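Local coordinates for glycosyl hydrolases family 31 family protein (Aspergillus niger, PDB 6DRU) that hydrolyses xyloglucan oligosaccharides, releasing alpha-xylose from the glucose at their non-reducing end, at residues A[146-151]-A[630-635]. Numbering follows the deposited sequence.
Sequences DEQIYG and QLVSSN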
ATOM      1  N   ASP A 146      30.271   8.763  22.973  1.00 67.87           N
ATOM      2  CA  ASP A 146      30.740  10.073  23.398  1.00 76.91           C
ATOM      3  C   ASP A 146      30.451  11.177  22.388  1.00 78.34           C
ATOM      4  O   ASP A 146      30.792  12.338  22.646  1.00 83.08           O
ATOM      5  CB  ASP A 146      32.246  10.014  23.689  1.00 93.85           C
ATOM      6  CG  ASP A 146      33.063   9.614  22.470  1.00106.71           C
ATOM      7  OD1 ASP A 146      33.312  10.472  21.595  1.00103.29           O
ATOM      8  OD2 ASP A 146      33.452   8.429  22.384  1.00102.44           O
ATOM      9  N   GLU A 147      29.835  10.855  21.253  1.00 74.69           N
ATOM     10  CA  GLU A 147      29.691  11.817  20.173  1.00 67.90           C
ATOM     11  C   GLU A 147      28.657  12.882  20.528  1.00 67.80           C
ATOM     12  O   GLU A 147      27.766  12.675  21.355  1.00 67.58           O
ATOM     13  CB  GLU A 147      29.287  11.117  18.875  1.00 77.09           C
ATOM     14  CG  GLU A 147      29.793  11.805  17.618  1.00 74.46           C
ATOM     15  CD  GLU A 147      29.578  10.975  16.368  1.00 76.44           C
ATOM     16  OE1 GLU A 147      29.628  11.549  15.259  1.00 67.86           O
ATOM     17  OE2 GLU A 147      29.343   9.753  16.492  1.00 73.51           O
ATOM     18  N   GLN A 148      28.793  14.041  19.888  1.00 65.67           N
ATOM     19  CA  GLN A 148      27.890  15.163  20.090  1.00 67.66           C
ATOM     20  C   GLN A 148      27.375  15.646  18.742  1.00 65.55           C
ATOM     21  O   GLN A 148      28.144  15.777  17.785  1.00 63.41           O
ATOM     22  CB  GLN A 148      28.586  16.307  20.836  1.00 64.34           C
ATOM     23  CG  GLN A 148      29.028  15.943  22.242  1.00 64.07           C
ATOM     24  CD  GLN A 148      29.583  17.129  23.004  1.00 68.02           C
ATOM     25  OE1 GLN A 148      29.200  18.274  22.759  1.00 69.85           O
ATOM     26  NE2 GLN A 148      30.496  16.862  23.928  1.00 71.00           N
ATOM     27  N   ILE A 149      26.073  15.906  18.671  1.00 63.91           N
ATOM     28  CA  ILE A 149      25.405  16.292  17.433  1.00 59.01           C
ATOM     29  C   ILE A 149      24.831  17.690  17.616  1.00 51.61           C
ATOM     30  O   ILE A 149      24.056  17.929  18.551  1.00 57.85           O
ATOM     31  CB  ILE A 149      24.301  15.296  17.048  1.00 56.72           C
ATOM     32  CG1 ILE A 149      24.868  13.876  16.957  1.00 52.58           C
ATOM     33  CG2 ILE A 149      23.651  15.706  15.742  1.00 60.79           C
ATOM     34  CD1 ILE A 149      26.026  13.739  15.997  1.00 48.96           C
ATOM     35  N   TYR A 150      25.205  18.605  16.726  1.00 52.23           N
ATOM     36  CA  TYR A 150      24.726  19.980  16.749  1.00 56.38           C
ATOM     37  C   TYR A 150      23.971  20.284  15.464  1.00 63.23           C
ATOM     38  O   TYR A 150      24.395  19.883  14.376  1.00 58.23           O
ATOM     39  CB  TYR A 150      25.883  20.972  16.909  1.00 60.16           C
ATOM     40  CG  TYR A 150      26.873  20.608  17.989  1.00 60.47           C
ATOM     41  CD1 TYR A 150      26.443  20.240  19.257  1.00 57.04           C
ATOM     42  CD2 TYR A 150      28.240  20.629  17.741  1.00 56.37           C
ATOM     43  CE1 TYR A 150      27.347  19.905  20.246  1.00 68.10           C
ATOM     44  CE2 TYR A 150      29.151  20.296  18.724  1.00 57.90           C
ATOM     45  CZ  TYR A 150      28.700  19.935  19.975  1.00 65.99           C
ATOM     46  OH  TYR A 150      29.605  19.604  20.956  1.00 63.31           O
ATOM     47  N   GLY A 151      22.862  21.010  15.591  1.00 65.02           N
ATOM     48  CA  GLY A 151      22.073  21.395  14.436  1.00 51.44           C
ATOM     49  C   GLY A 151      20.721  20.719  14.374  1.00 56.16           C
ATOM     50  O   GLY A 151      19.926  20.818  15.315  1.00 56.79           O
ATOM     51  N   GLN A 630      32.460  19.271  28.083  1.00 72.13           N
ATOM     52  CA  GLN A 630      31.508  18.524  28.896  1.00 81.30           C
ATOM     53  C   GLN A 630      30.249  19.342  29.163  1.00 76.11           C
ATOM     54  O   GLN A 630      29.156  18.774  29.270  1.00 85.56           O
ATOM     55  CB  GLN A 630      32.162  18.077  30.208  1.00 70.06           C
ATOM     56  CG  GLN A 630      31.264  17.252  31.143  1.00 80.19           C
ATOM     57  CD  GLN A 630      30.436  18.071  32.134  1.00100.71           C
ATOM     58  OE1 GLN A 630      30.315  19.293  32.023  1.00106.04           O
ATOM     59  NE2 GLN A 630      29.846  17.383  33.105  1.00 97.72           N
ATOM     60  N   LEU A 631      30.380  20.667  29.275  1.00 72.24           N
ATOM     61  CA  LEU A 631      29.213  21.513  29.491  1.00 72.67           C
ATOM     62  C   LEU A 631      28.242  21.468  28.319  1.00 68.82           C
ATOM     63  O   LEU A 631      27.050  21.732  28.506  1.00 75.08           O
ATOM     64  CB  LEU A 631      29.645  22.959  29.742  1.00 77.02           C
ATOM     65  CG  LEU A 631      30.357  23.253  31.062  1.00 65.50           C
ATOM     66  CD1 LEU A 631      31.044  24.611  31.009  1.00 51.59           C
ATOM     67  CD2 LEU A 631      29.373  23.190  32.217  1.00 51.55           C
ATOM     68  N   VAL A 632      28.721  21.137  27.119  1.00 71.68           N
ATOM     69  CA  VAL A 632      27.819  21.000  25.983  1.00 70.98           C
ATOM     70  C   VAL A 632      27.185  19.615  25.957  1.00 68.71           C
ATOM     71  O   VAL A 632      25.993  19.475  25.659  1.00 71.05           O
ATOM     72  CB  VAL A 632      28.569  21.307  24.674  1.00 66.00           C
ATOM     73  CG1 VAL A 632      27.664  21.078  23.481  1.00 63.71           C
ATOM     74  CG2 VAL A 632      29.078  22.737  24.683  1.00 49.57           C
ATOM     75  N   SER A 633      27.958  18.574  26.278  1.00 64.55           N
ATOM     76  CA  SER A 633      27.414  17.218  26.250  1.00 73.85           C
ATOM     77  C   SER A 633      26.293  17.053  27.267  1.00 71.52           C
ATOM     78  O   SER A 633      25.296  16.371  27.001  1.00 66.95           O
ATOM     79  CB  SER A 633      28.518  16.193  26.506  1.00 63.58           C
ATOM     80  OG  SER A 633      28.705  15.984  27.893  1.00 93.82           O
ATOM     81  N   SER A 634      26.433  17.676  28.435  1.00 75.41           N
ATOM     82  CA  SER A 634      25.423  17.596  29.481  1.00 70.11           C
ATOM     83  C   SER A 634      24.310  18.617  29.303  1.00 69.48           C
ATOM     84  O   SER A 634      23.375  18.636  30.113  1.00 65.23           O
ATOM     85  CB  SER A 634      26.073  17.783  30.854  1.00 76.04           C
ATOM     86  OG  SER A 634      26.723  19.040  30.938  1.00 77.18           O
ATOM     87  N   ASN A 635      24.386  19.452  28.268  1.00 66.43           N
ATOM     88  CA  ASN A 635      23.408  20.508  28.019  1.00 65.91           C
ATOM     89  C   ASN A 635      23.242  21.399  29.248  1.00 68.63           C
ATOM     90  O   ASN A 635      22.133  21.671  29.712  1.00 75.25           O
ATOM     91  CB  ASN A 635      22.070  19.915  27.571  1.00 70.99           C
ATOM     92  CG  ASN A 635      22.167  19.209  26.229  1.00 72.74           C
ATOM     93  OD1 ASN A 635      22.334  19.845  25.186  1.00 59.60           O
ATOM     94  ND2 ASN A 635      22.074  17.884  26.252  1.00 68.61           N
TER
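Q148 reaches the last turn of helix 628-633 with its amide, one face of which covers CB of S633, while V632 CG1 lies beyond OE1, close to the amide plane. Beyond CG, which stands opposite the carbonyl carbon (chi1 -63°), the chain runs extended (chi2 -174°) and carries the amide to the helix. There its two branches part: OE1 rests 3.3 Å from V632 CG1, while NE2 lies against the CB of S633 and donates a hydrogen bond to the carbonyl of S629, just before 630-635. An amide approaching a helix can thus combine apolar contact with one anchoring bond to the backbone.

With chi1 at 176°, V632 points CG1 away from its own N and toward the Y150 ring, meeting CE1 obliquely at 3.5 Å; the valine crosses both the tyrosine and the glutamine side chains at about a right angle. S633 turns its hydroxyl back into the helix, where OG bonds to Q630 O at 3.1 Å. The same carbonyl accepts from S634 N and OG, and N635 ends the helix in a Schellman motif.

The contact sets the start of strand 149-151, paired with strand 176-183, and the loop residue Q148 just before it against a short helix of the C-terminal domain, with Y618 stacked on Y150 and helix 637-640 packing beside V632.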